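Aminoacyl-tRNA synthetase (Cryptosporidium parvum, PDB 5F9Z) probably catalyses the ATP-dependent attachment of proline to its tRNA, as a class II prolyl-tRNA synthetase, here bound to halofuginone and an ATP analogue. Local coordinates at residues Val359-Glu364 against Val377-Asn382; Ile305-Ile310 against Trp349-Trp354; Phe80-Thr85 against Ile118-Thr123; Met128-Ala133 against Lys252-Glu257. All blocks are in the same frame, centred on the assembly; numbering follows the deposited sequence.

Contact 1. Residues Val359-Glu364 against Val377-Asn382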
# COMPACT_ATOMS: atom_id res chain seq x y z
N VAL A 359 1.42 -3.69 -18.45
CA VAL A 359 1.70 -5.10 -18.70
C VAL A 359 3.20 -5.31 -18.73
O VAL A 359 3.93 -4.60 -19.44
CB VAL A 359 1.03 -5.57 -20.00
CG1 VAL A 359 1.40 -7.01 -20.29
CG2 VAL A 359 -0.48 -5.40 -19.91
N CYS A 360 3.68 -6.30 -17.97
CA CYS A 360 5.11 -6.46 -17.75
C CYS A 360 5.85 -6.75 -19.05
O CYS A 360 6.88 -6.13 -19.35
CB CYS A 360 5.36 -7.58 -16.74
SG CYS A 360 4.44 -7.39 -15.20
N LEU A 361 5.35 -7.70 -19.84
CA LEU A 361 6.00 -8.11 -21.07
C LEU A 361 4.98 -8.14 -22.20
O LEU A 361 3.82 -8.50 -21.99
CB LEU A 361 6.64 -9.50 -20.93
CG LEU A 361 7.56 -9.75 -19.73
CD1 LEU A 361 7.91 -11.23 -19.64
CD2 LEU A 361 8.82 -8.91 -19.82
N ARG A 362 5.42 -7.75 -23.40
CA ARG A 362 4.62 -7.91 -24.60
C ARG A 362 5.36 -8.81 -25.57
O ARG A 362 6.58 -8.71 -25.72
CB ARG A 362 4.28 -6.56 -25.25
CG ARG A 362 5.43 -5.86 -25.95
CD ARG A 362 4.88 -4.96 -27.05
NE ARG A 362 5.88 -4.03 -27.57
CZ ARG A 362 6.04 -2.79 -27.14
NH1 ARG A 362 5.27 -2.32 -26.17
NH2 ARG A 362 6.97 -2.01 -27.67
N PHE A 363 4.62 -9.71 -26.22
CA PHE A 363 5.16 -10.62 -27.21
C PHE A 363 4.72 -10.15 -28.59
O PHE A 363 3.52 -10.07 -28.87
CB PHE A 363 4.69 -12.06 -26.97
CG PHE A 363 5.30 -12.70 -25.75
CD1 PHE A 363 6.22 -12.03 -24.96
CD2 PHE A 363 4.95 -14.00 -25.41
CE1 PHE A 363 6.77 -12.64 -23.85
CE2 PHE A 363 5.50 -14.61 -24.30
CZ PHE A 363 6.41 -13.93 -23.52
N GLU A 364 5.69 -9.82 -29.44
CA GLU A 364 5.43 -9.45 -30.82
C GLU A 364 5.64 -10.68 -31.69
O GLU A 364 6.75 -11.23 -31.75
CB GLU A 364 6.35 -8.31 -31.26
CG GLU A 364 6.24 -7.07 -30.38
CD GLU A 364 7.20 -5.97 -30.78
OE1 GLU A 364 7.98 -6.18 -31.73
OE2 GLU A 364 7.18 -4.90 -30.14
N VAL A 377 10.25 -10.33 -27.32
CA VAL A 377 9.83 -9.88 -26.00
C VAL A 377 10.33 -8.46 -25.78
O VAL A 377 11.51 -8.17 -26.01
CB VAL A 377 10.37 -10.82 -24.90
CG1 VAL A 377 9.84 -10.39 -23.54
CG2 VAL A 377 9.99 -12.26 -25.21
N VAL A 378 9.43 -7.58 -25.35
CA VAL A 378 9.77 -6.21 -24.99
C VAL A 378 9.38 -6.01 -23.53
O VAL A 378 8.22 -6.23 -23.16
CB VAL A 378 9.08 -5.18 -25.89
CG1 VAL A 378 9.52 -3.77 -25.52
CG2 VAL A 378 9.36 -5.47 -27.35
N VAL A 379 10.34 -5.61 -22.71
CA VAL A 379 10.12 -5.42 -21.28
C VAL A 379 9.57 -4.02 -21.04
O VAL A 379 10.03 -3.04 -21.65
CB VAL A 379 11.42 -5.65 -20.49
CG1 VAL A 379 11.16 -5.63 -19.00
CG2 VAL A 379 12.05 -6.98 -20.90
N ARG A 380 8.59 -3.92 -20.15
CA ARG A 380 7.83 -2.68 -20.00
C ARG A 380 8.67 -1.56 -19.40
O ARG A 380 8.68 -0.43 -19.91
CB ARG A 380 6.59 -2.93 -19.14
CG ARG A 380 5.89 -1.68 -18.64
CD ARG A 380 5.34 -0.83 -19.77
NE ARG A 380 4.66 0.36 -19.27
CZ ARG A 380 5.27 1.49 -18.96
NH1 ARG A 380 6.59 1.60 -19.10
NH2 ARG A 380 4.57 2.52 -18.50
N ASP A 381 9.38 -1.84 -18.31
CA ASP A 381 9.96 -0.76 -17.51
C ASP A 381 11.29 -0.24 -18.06
O ASP A 381 11.66 0.89 -17.74
CB ASP A 381 10.15 -1.22 -16.06
CG ASP A 381 11.13 -2.38 -15.93
OD1 ASP A 381 11.14 -3.24 -16.83
OD2 ASP A 381 11.87 -2.41 -14.93
N ASN A 382 12.00 -1.02 -18.88
CA ASN A 382 13.31 -0.59 -19.36
C ASN A 382 13.49 -0.75 -20.87
O ASN A 382 14.61 -0.57 -21.36
CB ASN A 382 14.43 -1.34 -18.63
CG ASN A 382 14.32 -2.85 -18.77
OD1 ASN A 382 13.46 -3.35 -19.49
ND2 ASN A 382 15.19 -3.57 -18.08
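Arg362 sets out with CG between its own backbone N and carbonyl carbon (chi1 72°), and from there an extended chain runs to NE, which lays the side chain alongside Val378. Val378 holds CG1 trans to its backbone N, and this branch sits over one face of the Arg362 guanidinium, toward its rim; lower down, Arg362 CG packs on Val378 CB at 3.7 Å. A salt bridge within its own strand helps fix the guanidinium: Arg362 NE gives its hydrogen to Glu364 OE2 at 3.0 Å, close to the guanidinium plane and on the anti lone pair of the carboxylate. The same Glu364 OE2 rests 3.6 Å from Val378 CG2, so the valine lies under both charged groups. Glu355 pairs with Arg362 NH1, and Tyr351 adds a cation-pi contact. Beneath this, strands 361-364 and 377-379 run antiparallel within the mixed sheet of the anticodon-binding domain. Arg362 and Val378 form the hydrogen-bonded pair, with Arg362 N to Val378 O at 3.2 Å and Val378 N to Arg362 O at 3.1 Å. Past the strand end, Arg380 N reaches Cys360 O at 2.9 Å on a more bent bond (140°), while the Arg380 guanidinium turns to Asp289 and to the backbone oxygen of Glu355. The other sheet face is apolar. There Val377 CG2 approaches the Phe363 ring obliquely, 3.5 Å from CE1, and Leu361 CD2 packs against Val379 CG2 at 3.9 Å; helix 393-417 lies against this side through Ile397 and Phe404.

Contact 2. Residues Ile305-Ile310 against Trp349-Trp354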
# COMPACT_ATOMS: atom_id res chain seq x y z
N ILE A 305 1.23 -9.83 -22.61
CA ILE A 305 0.26 -9.61 -23.67
C ILE A 305 0.89 -10.06 -24.98
O ILE A 305 2.01 -9.66 -25.31
CB ILE A 305 -0.21 -8.14 -23.73
CG1 ILE A 305 -1.27 -7.95 -24.82
CG2 ILE A 305 0.97 -7.18 -23.93
CD1 ILE A 305 -2.58 -8.63 -24.50
N ILE A 306 0.19 -10.93 -25.70
CA ILE A 306 0.68 -11.47 -26.96
C ILE A 306 0.06 -10.65 -28.09
O ILE A 306 -1.16 -10.70 -28.31
CB ILE A 306 0.34 -12.96 -27.10
CG1 ILE A 306 0.95 -13.75 -25.94
CG2 ILE A 306 0.86 -13.50 -28.43
CD1 ILE A 306 0.68 -15.24 -26.01
N ILE A 307 0.89 -9.90 -28.79
CA ILE A 307 0.42 -9.01 -29.85
C ILE A 307 0.93 -9.51 -31.20
O ILE A 307 2.09 -9.24 -31.56
CB ILE A 307 0.86 -7.56 -29.59
CG1 ILE A 307 0.40 -7.11 -28.21
CG2 ILE A 307 0.32 -6.64 -30.67
CD1 ILE A 307 0.84 -5.71 -27.84
N PRO A 308 0.12 -10.25 -31.96
CA PRO A 308 0.56 -10.66 -33.29
C PRO A 308 0.60 -9.48 -34.24
O PRO A 308 -0.28 -8.61 -34.23
CB PRO A 308 -0.50 -11.68 -33.71
CG PRO A 308 -1.71 -11.30 -32.93
CD PRO A 308 -1.20 -10.79 -31.61
N ILE A 309 1.64 -9.44 -35.07
CA ILE A 309 1.80 -8.36 -36.04
C ILE A 309 0.76 -8.53 -37.14
O ILE A 309 0.97 -9.26 -38.11
CB ILE A 309 3.23 -8.34 -36.63
CG1 ILE A 309 4.26 -8.31 -35.50
CG2 ILE A 309 3.41 -7.15 -37.55
CD1 ILE A 309 4.08 -7.16 -34.55
N ILE A 310 -0.37 -7.84 -36.99
CA ILE A 310 -1.46 -7.92 -37.95
C ILE A 310 -2.14 -6.55 -38.01
O ILE A 310 -2.02 -5.74 -37.09
CB ILE A 310 -2.48 -9.02 -37.57
CG1 ILE A 310 -3.22 -9.52 -38.81
CG2 ILE A 310 -3.46 -8.52 -36.52
CD1 ILE A 310 -2.34 -10.23 -39.81
N TRP A 349 -0.59 0.92 -31.74
CA TRP A 349 -1.68 1.27 -30.84
C TRP A 349 -1.74 0.30 -29.66
O TRP A 349 -1.90 0.72 -28.51
CB TRP A 349 -3.01 1.28 -31.59
CG TRP A 349 -4.18 1.76 -30.77
CD1 TRP A 349 -4.73 3.00 -30.78
CD2 TRP A 349 -4.94 0.99 -29.83
NE1 TRP A 349 -5.79 3.06 -29.90
CE2 TRP A 349 -5.94 1.83 -29.30
CE3 TRP A 349 -4.88 -0.34 -29.37
CZ2 TRP A 349 -6.86 1.40 -28.35
CZ3 TRP A 349 -5.79 -0.76 -28.43
CH2 TRP A 349 -6.77 0.11 -27.93
N LYS A 350 -1.62 -1.00 -29.94
CA LYS A 350 -1.67 -1.99 -28.87
C LYS A 350 -0.46 -1.87 -27.96
O LYS A 350 -0.57 -2.09 -26.74
CB LYS A 350 -1.75 -3.40 -29.46
CG LYS A 350 -2.90 -3.61 -30.42
CD LYS A 350 -2.93 -5.06 -30.88
CE LYS A 350 -3.85 -5.24 -32.06
NZ LYS A 350 -3.85 -6.64 -32.55
N TYR A 351 0.71 -1.54 -28.52
CA TYR A 351 1.91 -1.39 -27.71
C TYR A 351 1.70 -0.34 -26.63
O TYR A 351 1.89 -0.61 -25.43
CB TYR A 351 3.10 -1.03 -28.59
CG TYR A 351 3.50 -2.09 -29.58
CD1 TYR A 351 3.00 -3.38 -29.49
CD2 TYR A 351 4.39 -1.81 -30.61
CE1 TYR A 351 3.37 -4.36 -30.40
CE2 TYR A 351 4.76 -2.77 -31.52
CZ TYR A 351 4.25 -4.05 -31.41
OH TYR A 351 4.61 -5.01 -32.32
N ASN A 352 1.28 0.86 -27.02
CA ASN A 352 1.03 1.92 -26.05
C ASN A 352 -0.13 1.57 -25.14
O ASN A 352 -0.11 1.89 -23.94
CB ASN A 352 0.77 3.24 -26.77
CG ASN A 352 0.24 4.32 -25.84
OD1 ASN A 352 1.00 4.94 -25.10
ND2 ASN A 352 -1.07 4.54 -25.87
N HIS A 353 -1.16 0.91 -25.67
CA HIS A 353 -2.34 0.59 -24.87
C HIS A 353 -1.99 -0.28 -23.68
O HIS A 353 -2.39 0.01 -22.54
CB HIS A 353 -3.40 -0.10 -25.74
CG HIS A 353 -4.61 -0.53 -24.99
ND1 HIS A 353 -5.66 0.32 -24.70
CD2 HIS A 353 -4.95 -1.73 -24.45
CE1 HIS A 353 -6.58 -0.33 -24.02
NE2 HIS A 353 -6.18 -1.58 -23.85
N TRP A 354 -1.23 -1.35 -23.91
CA TRP A 354 -0.83 -2.23 -22.82
C TRP A 354 0.38 -1.71 -22.05
O TRP A 354 0.65 -2.22 -20.95
CB TRP A 354 -0.55 -3.64 -23.36
CG TRP A 354 -1.75 -4.25 -24.04
CD1 TRP A 354 -1.94 -4.39 -25.38
CD2 TRP A 354 -2.92 -4.78 -23.40
NE1 TRP A 354 -3.15 -4.98 -25.62
CE2 TRP A 354 -3.78 -5.23 -24.43
CE3 TRP A 354 -3.32 -4.91 -22.07
CZ2 TRP A 354 -5.01 -5.81 -24.16
CZ3 TRP A 354 -4.55 -5.49 -21.81
CH2 TRP A 354 -5.38 -5.93 -22.85
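Ile305 meets Trp354 in a CH-pi contact: its CG1 stands 3.5 Å from the centroid of the five-membered ring and only 6° off the ring normal. With CG1 trans to the backbone N (chi1 -178°), the branch carries CD1 onward over the same indole face, 3.6 Å from Trp354 CE2. His353 CD2 lies over the opposite face, so the indole is sandwiched. The remaining contacts are aliphatic or reach the side of a ring. Ile307 divides its two branches: CG2 slides past the lysine stem, 3.6 Å from Lys350 CD, while CD1 comes in the ring plane to the edge of Tyr351, 3.6 Å from its CD1. That same methyl meets Trp354 CD1 obliquely at 3.9 Å, so Ile307 sits between Lys350 and Trp354, one turn apart on the helix face toward the strand, with the Tyr351 ring swinging in from the next position. The polar ends of Lys350 and Trp354 both bond Asp340, NZ at its backbone oxygen and NE1 at its carboxylate. This is helix-on-sheet packing in the alpha/beta anticodon-binding domain: helix 347-356 packs on one face of the mixed sheet, running back along strand 305-308 at 169° with axes 9.9 Å apart, and helix 317-332 touches Ile306 on the other.

Contact 3. Residues Phe80-Thr85 against Ile118-Thr123. With HFG (7-bromo-6-chloro-3-{3-[(2R,3S)-3-hydroxypiperidin-2-yl]-2-oxopropyl}quinazolin-4(3H)-one), chain E.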
# COMPACT_ATOMS: atom_id res chain seq x y z
N PHE A 80 -18.69 -8.03 10.91
CA PHE A 80 -19.50 -7.23 11.82
C PHE A 80 -20.25 -6.15 11.04
O PHE A 80 -19.80 -5.73 9.97
CB PHE A 80 -18.63 -6.60 12.90
CG PHE A 80 -18.07 -7.59 13.89
CD1 PHE A 80 -17.02 -8.42 13.54
CD2 PHE A 80 -18.60 -7.68 15.16
CE1 PHE A 80 -16.51 -9.33 14.44
CE2 PHE A 80 -18.09 -8.59 16.07
CZ PHE A 80 -17.04 -9.42 15.71
N PRO A 81 -21.40 -5.70 11.54
CA PRO A 81 -22.25 -4.80 10.76
C PRO A 81 -21.57 -3.48 10.43
O PRO A 81 -20.66 -3.03 11.12
CB PRO A 81 -23.47 -4.59 11.66
CG PRO A 81 -23.50 -5.79 12.55
CD PRO A 81 -22.06 -6.12 12.80
N ILE A 82 -22.05 -2.86 9.35
CA ILE A 82 -21.56 -1.55 8.94
C ILE A 82 -22.06 -0.45 9.87
O ILE A 82 -21.48 0.64 9.91
CB ILE A 82 -21.99 -1.26 7.49
CG1 ILE A 82 -21.28 -0.03 6.93
CG2 ILE A 82 -23.51 -1.10 7.40
CD1 ILE A 82 -21.80 0.42 5.58
N PHE A 83 -23.11 -0.72 10.64
CA PHE A 83 -23.75 0.30 11.46
C PHE A 83 -23.31 0.17 12.92
O PHE A 83 -22.92 -0.90 13.38
CB PHE A 83 -25.27 0.19 11.36
CG PHE A 83 -25.82 0.62 10.04
CD1 PHE A 83 -25.27 1.70 9.37
CD2 PHE A 83 -26.87 -0.06 9.45
CE1 PHE A 83 -25.77 2.10 8.15
CE2 PHE A 83 -27.38 0.33 8.23
CZ PHE A 83 -26.83 1.42 7.58
N VAL A 84 -23.38 1.29 13.63
CA VAL A 84 -23.07 1.32 15.05
C VAL A 84 -23.80 2.51 15.66
O VAL A 84 -23.82 3.61 15.10
CB VAL A 84 -21.55 1.39 15.30
CG1 VAL A 84 -20.92 2.56 14.54
CG2 VAL A 84 -21.27 1.51 16.78
N THR A 85 -24.42 2.28 16.82
CA THR A 85 -25.18 3.32 17.49
C THR A 85 -24.25 4.43 17.99
O THR A 85 -23.04 4.24 18.15
CB THR A 85 -25.98 2.75 18.65
OG1 THR A 85 -25.09 2.18 19.61
CG2 THR A 85 -26.94 1.67 18.16
N ILE A 118 -27.72 6.85 13.21
CA ILE A 118 -26.85 5.68 13.25
C ILE A 118 -25.59 5.98 12.45
O ILE A 118 -25.67 6.50 11.33
CB ILE A 118 -27.57 4.43 12.70
CG1 ILE A 118 -28.80 4.12 13.55
CG2 ILE A 118 -26.63 3.24 12.67
CD1 ILE A 118 -29.62 2.96 13.04
N ALA A 119 -24.43 5.66 13.02
CA ALA A 119 -23.15 5.97 12.42
C ALA A 119 -22.71 4.87 11.46
O ALA A 119 -22.90 3.68 11.73
CB ALA A 119 -22.08 6.17 13.49
N ILE A 120 -22.14 5.28 10.33
CA ILE A 120 -21.47 4.34 9.44
C ILE A 120 -20.08 4.06 10.00
O ILE A 120 -19.36 4.98 10.39
CB ILE A 120 -21.39 4.89 8.01
CG1 ILE A 120 -22.79 5.06 7.42
CG2 ILE A 120 -20.56 3.97 7.13
CD1 ILE A 120 -22.78 5.48 5.97
N ARG A 121 -19.71 2.78 10.04
CA ARG A 121 -18.47 2.28 10.61
C ARG A 121 -17.23 3.01 10.08
O ARG A 121 -16.91 2.90 8.89
CB ARG A 121 -18.36 0.78 10.32
CG ARG A 121 -16.98 0.18 10.44
CD ARG A 121 -17.00 -1.25 9.92
NE ARG A 121 -17.45 -1.32 8.53
CZ ARG A 121 -17.98 -2.40 7.97
NH1 ARG A 121 -18.13 -3.51 8.67
NH2 ARG A 121 -18.36 -2.37 6.70
N PRO A 122 -16.53 3.77 10.93
CA PRO A 122 -15.21 4.27 10.56
C PRO A 122 -14.09 3.35 10.99
O PRO A 122 -12.95 3.51 10.53
CB PRO A 122 -15.14 5.60 11.33
CG PRO A 122 -15.89 5.30 12.60
CD PRO A 122 -16.97 4.30 12.23
N THR A 123 -14.40 2.40 11.87
CA THR A 123 -13.50 1.38 12.40
C THR A 123 -14.32 0.56 13.39
O THR A 123 -15.33 1.05 13.91
CB THR A 123 -12.27 1.99 13.05
OG1 THR A 123 -11.43 0.95 13.57
CG2 THR A 123 -12.68 2.93 14.18
O4' HFG E . -8.76 2.98 13.38
C21 HFG E . -7.87 3.30 14.10
C3' HFG E . -6.98 2.23 14.78
C2' HFG E . -7.08 0.85 14.11
N1' HFG E . -8.41 0.40 14.10
C6' HFG E . -8.61 -0.62 13.11
C5' HFG E . -7.30 -1.25 12.64
C4' HFG E . -6.41 -0.29 12.06
C39 HFG E . -6.53 0.98 12.67
O7' HFG E . -5.16 1.64 12.75
C1' HFG E . -7.56 4.89 14.39
N3 HFG E . -8.76 5.73 13.96
C4 HFG E . -9.94 5.66 14.68
O11 HFG E . -10.02 4.93 15.67
C10 HFG E . -11.01 6.41 14.30
C5 HFG E . -12.26 6.36 15.03
C2 HFG E . -8.67 6.51 12.90
N1 HFG E . -9.71 7.26 12.49
C9 HFG E . -10.88 7.22 13.19
C8 HFG E . -11.97 8.00 12.76
C7 HFG E . -13.19 7.95 13.48
BR1 HFG E . -14.69 9.05 12.89
C6 HFG E . -13.32 7.13 14.61
CL1 HFG E . -14.84 7.08 15.51
O HOH W 1 -17.93 -3.99 11.19
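Arg121 N donates to Ile82 O at 2.8 Å, nearly along the C=O axis, and two further backbone bonds continue the ladder. Val84 N reaches Ala119 O at 3.1 Å, and Ala119 N returns to Val84 O at 3.0 Å, making Val84 and Ala119 an antiparallel hydrogen-bonded pair. The Arg121 guanidinium turns back over the loop before the strand: a bend at chi3 (58°) lays it flat across Ile82 CA, which lies over the centre of one face. At its edge, a water in the guanidinium plane accepts from Arg121 NH1 at 2.6 Å and donates to Pro81 O, bridging the two segments. Packing follows outward. Ile118 CG2 touches Phe83 CB at 3.6 Å, and Ile82 CG2 covers the centre of the Phe83 ring, whose edge faces Ile120 CG1. On the other side of the sheet, Val84 CG1 meets Ala119 CB. Just beyond the ladder, Pro122 CG packs on the chlorine of halofuginone, and Thr123 OG1 accepts a hydrogen bond from the piperidine nitrogen N1' at 3.1 Å; Glu125 also bonds this hydroxyl. The small antiparallel sheet thus leads straight into the halofuginone pocket of the class II catalytic domain.

Contact 4. Residues Met128-Ala133 against Lys252-Glu257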
# COMPACT_ATOMS: atom_id res chain seq x y z
N MET A 128 -16.93 -4.38 17.63
CA MET A 128 -16.50 -5.73 17.96
C MET A 128 -16.25 -5.95 19.44
O MET A 128 -16.64 -6.99 19.99
CB MET A 128 -15.24 -6.08 17.17
CG MET A 128 -15.40 -6.01 15.66
SD MET A 128 -13.83 -6.15 14.79
CE MET A 128 -13.25 -7.73 15.40
N TYR A 129 -15.60 -5.00 20.11
CA TYR A 129 -15.12 -5.25 21.47
C TYR A 129 -16.23 -5.51 22.49
O TYR A 129 -15.98 -6.31 23.41
CB TYR A 129 -14.23 -4.08 21.93
CG TYR A 129 -12.96 -3.94 21.12
CD1 TYR A 129 -12.56 -4.92 20.22
CD2 TYR A 129 -12.14 -2.82 21.27
CE1 TYR A 129 -11.40 -4.79 19.49
CE2 TYR A 129 -10.98 -2.69 20.54
CZ TYR A 129 -10.61 -3.67 19.65
OH TYR A 129 -9.45 -3.55 18.92
N PRO A 130 -17.42 -4.90 22.43
CA PRO A 130 -18.50 -5.34 23.32
C PRO A 130 -18.82 -6.82 23.18
O PRO A 130 -19.33 -7.43 24.13
CB PRO A 130 -19.68 -4.46 22.90
CG PRO A 130 -19.05 -3.22 22.41
CD PRO A 130 -17.77 -3.65 21.73
N TYR A 131 -18.55 -7.41 22.02
CA TYR A 131 -18.75 -8.84 21.83
C TYR A 131 -17.50 -9.66 22.13
O TYR A 131 -17.61 -10.86 22.39
CB TYR A 131 -19.24 -9.11 20.41
CG TYR A 131 -20.59 -8.49 20.14
CD1 TYR A 131 -20.69 -7.18 19.68
CD2 TYR A 131 -21.76 -9.20 20.36
CE1 TYR A 131 -21.92 -6.60 19.45
CE2 TYR A 131 -22.99 -8.63 20.13
CZ TYR A 131 -23.07 -7.33 19.67
OH TYR A 131 -24.30 -6.76 19.44
N PHE A 132 -16.32 -9.04 22.11
CA PHE A 132 -15.13 -9.71 22.64
C PHE A 132 -15.29 -9.99 24.13
O PHE A 132 -14.92 -11.06 24.61
CB PHE A 132 -13.88 -8.86 22.39
CG PHE A 132 -13.33 -8.99 21.00
CD1 PHE A 132 -14.06 -9.58 19.99
CD2 PHE A 132 -12.06 -8.52 20.71
CE1 PHE A 132 -13.55 -9.70 18.71
CE2 PHE A 132 -11.54 -8.63 19.43
CZ PHE A 132 -12.28 -9.22 18.43
N ALA A 133 -15.84 -9.03 24.88
CA ALA A 133 -16.09 -9.24 26.30
C ALA A 133 -17.13 -10.33 26.53
O ALA A 133 -17.09 -11.02 27.55
CB ALA A 133 -16.54 -7.93 26.95
N LYS A 252 -10.06 -2.68 29.33
CA LYS A 252 -10.53 -2.04 30.55
C LYS A 252 -11.83 -1.27 30.31
O LYS A 252 -12.74 -1.31 31.14
CB LYS A 252 -9.46 -1.10 31.11
CG LYS A 252 -8.32 -1.78 31.84
CD LYS A 252 -7.20 -0.80 32.14
CE LYS A 252 -6.09 -1.44 32.95
NZ LYS A 252 -4.93 -0.52 33.13
N MET A 253 -11.93 -0.58 29.18
CA MET A 253 -13.08 0.28 28.92
C MET A 253 -14.27 -0.47 28.34
O MET A 253 -15.39 0.05 28.38
CB MET A 253 -12.66 1.44 28.01
CG MET A 253 -13.18 1.39 26.58
SD MET A 253 -12.33 2.62 25.56
CE MET A 253 -13.57 2.98 24.32
N PHE A 254 -14.06 -1.68 27.83
CA PHE A 254 -15.15 -2.52 27.35
C PHE A 254 -15.40 -3.74 28.22
O PHE A 254 -16.34 -4.50 27.95
CB PHE A 254 -14.89 -2.96 25.91
CG PHE A 254 -15.20 -1.91 24.88
CD1 PHE A 254 -16.51 -1.65 24.51
CD2 PHE A 254 -14.19 -1.18 24.30
CE1 PHE A 254 -16.80 -0.68 23.58
CE2 PHE A 254 -14.47 -0.20 23.36
CZ PHE A 254 -15.78 0.05 23.00
N GLY A 255 -14.59 -3.96 29.25
CA GLY A 255 -14.79 -5.10 30.12
C GLY A 255 -14.37 -6.43 29.52
O GLY A 255 -14.96 -7.46 29.86
N VAL A 256 -13.38 -6.43 28.63
CA VAL A 256 -12.86 -7.67 28.07
C VAL A 256 -11.85 -8.25 29.05
O VAL A 256 -10.64 -8.03 28.92
CB VAL A 256 -12.23 -7.44 26.69
CG1 VAL A 256 -11.85 -8.77 26.05
CG2 VAL A 256 -13.18 -6.66 25.79
N GLU A 257 -12.33 -8.99 30.04
CA GLU A 257 -11.47 -9.60 31.04
C GLU A 257 -11.69 -11.10 31.08
O GLU A 257 -12.77 -11.60 30.74
CB GLU A 257 -11.72 -9.00 32.44
CG GLU A 257 -13.09 -9.31 33.02
CD GLU A 257 -13.24 -8.80 34.45
OE1 GLU A 257 -12.40 -7.98 34.88
OE2 GLU A 257 -14.19 -9.23 35.13
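Tyr129, Pro130 and Ala133 lie on a kinked turn of helix 125-135, where Met128 O accepts from both Tyr131 N and Phe132 N, and they face the end of helix 249-254, which the chain leaves at Gly255 with positive phi (75°). Phe254, the last residue of that helix, turns its side chain toward helix 125-135. Its ring takes Tyr129 CB over one face, 4.0 Å from the ring centroid, in a CH-pi contact, while the Tyr129 ring turns its edge toward that face. This is an offset edge-to-face pair, with centroids 5.9 Å apart and planes at 80°. Tyr129 keeps CG trans to its carbonyl carbon (chi1 -65°), which carries its ring away beyond Phe254 toward His175, whose ND1 is hydrogen-bonded to Tyr129 OH. Along the Phe254 ring, Pro130 comes in obliquely, its CG 3.6 Å from Phe254 CE1. After the glycine, Val256 sits at the centre of an inverse gamma turn and pushes CG2 into the groove of the helix, 3.7 Å from Tyr129 O and 3.8 Å from Ala133 CB; Phe132 CB borders the same methyl. Ala133 is pressed close to the turn itself, its CB 3.3 Å from Gly255 O. In the catalytic domain, Val256 is tied by backbone bonding to Ala268 of strand 265-276, Phe132 lies against strands 144-153 and 168-178, and Phe250, earlier in helix 249-254, adds a second edge-to-face partner for Tyr129.

In the fold
Contacts 1 and 2 share the five-stranded sheet of the anticodon-binding domain: strands 304-308 and 361-365 are neighbours in it, joined by a probable bond between Phe363 N and Ile305 O (2.8 Å). Contact 1 is mostly buried and combines a strand ladder with a charged pair, whereas contact 2 is partly buried and relies on aliphatic and aromatic packing. Contacts 3 and 4 belong to the catalytic end, on the opposite side of the chain's centre from contact 1, and meet where Phe80 packs on Met128. Both are partly buried; contact 3 pairs backbones and uses a water, while contact 4 packs side chains between one helix and the end of another with the turn that follows. Only contact 3 bonds halofuginone.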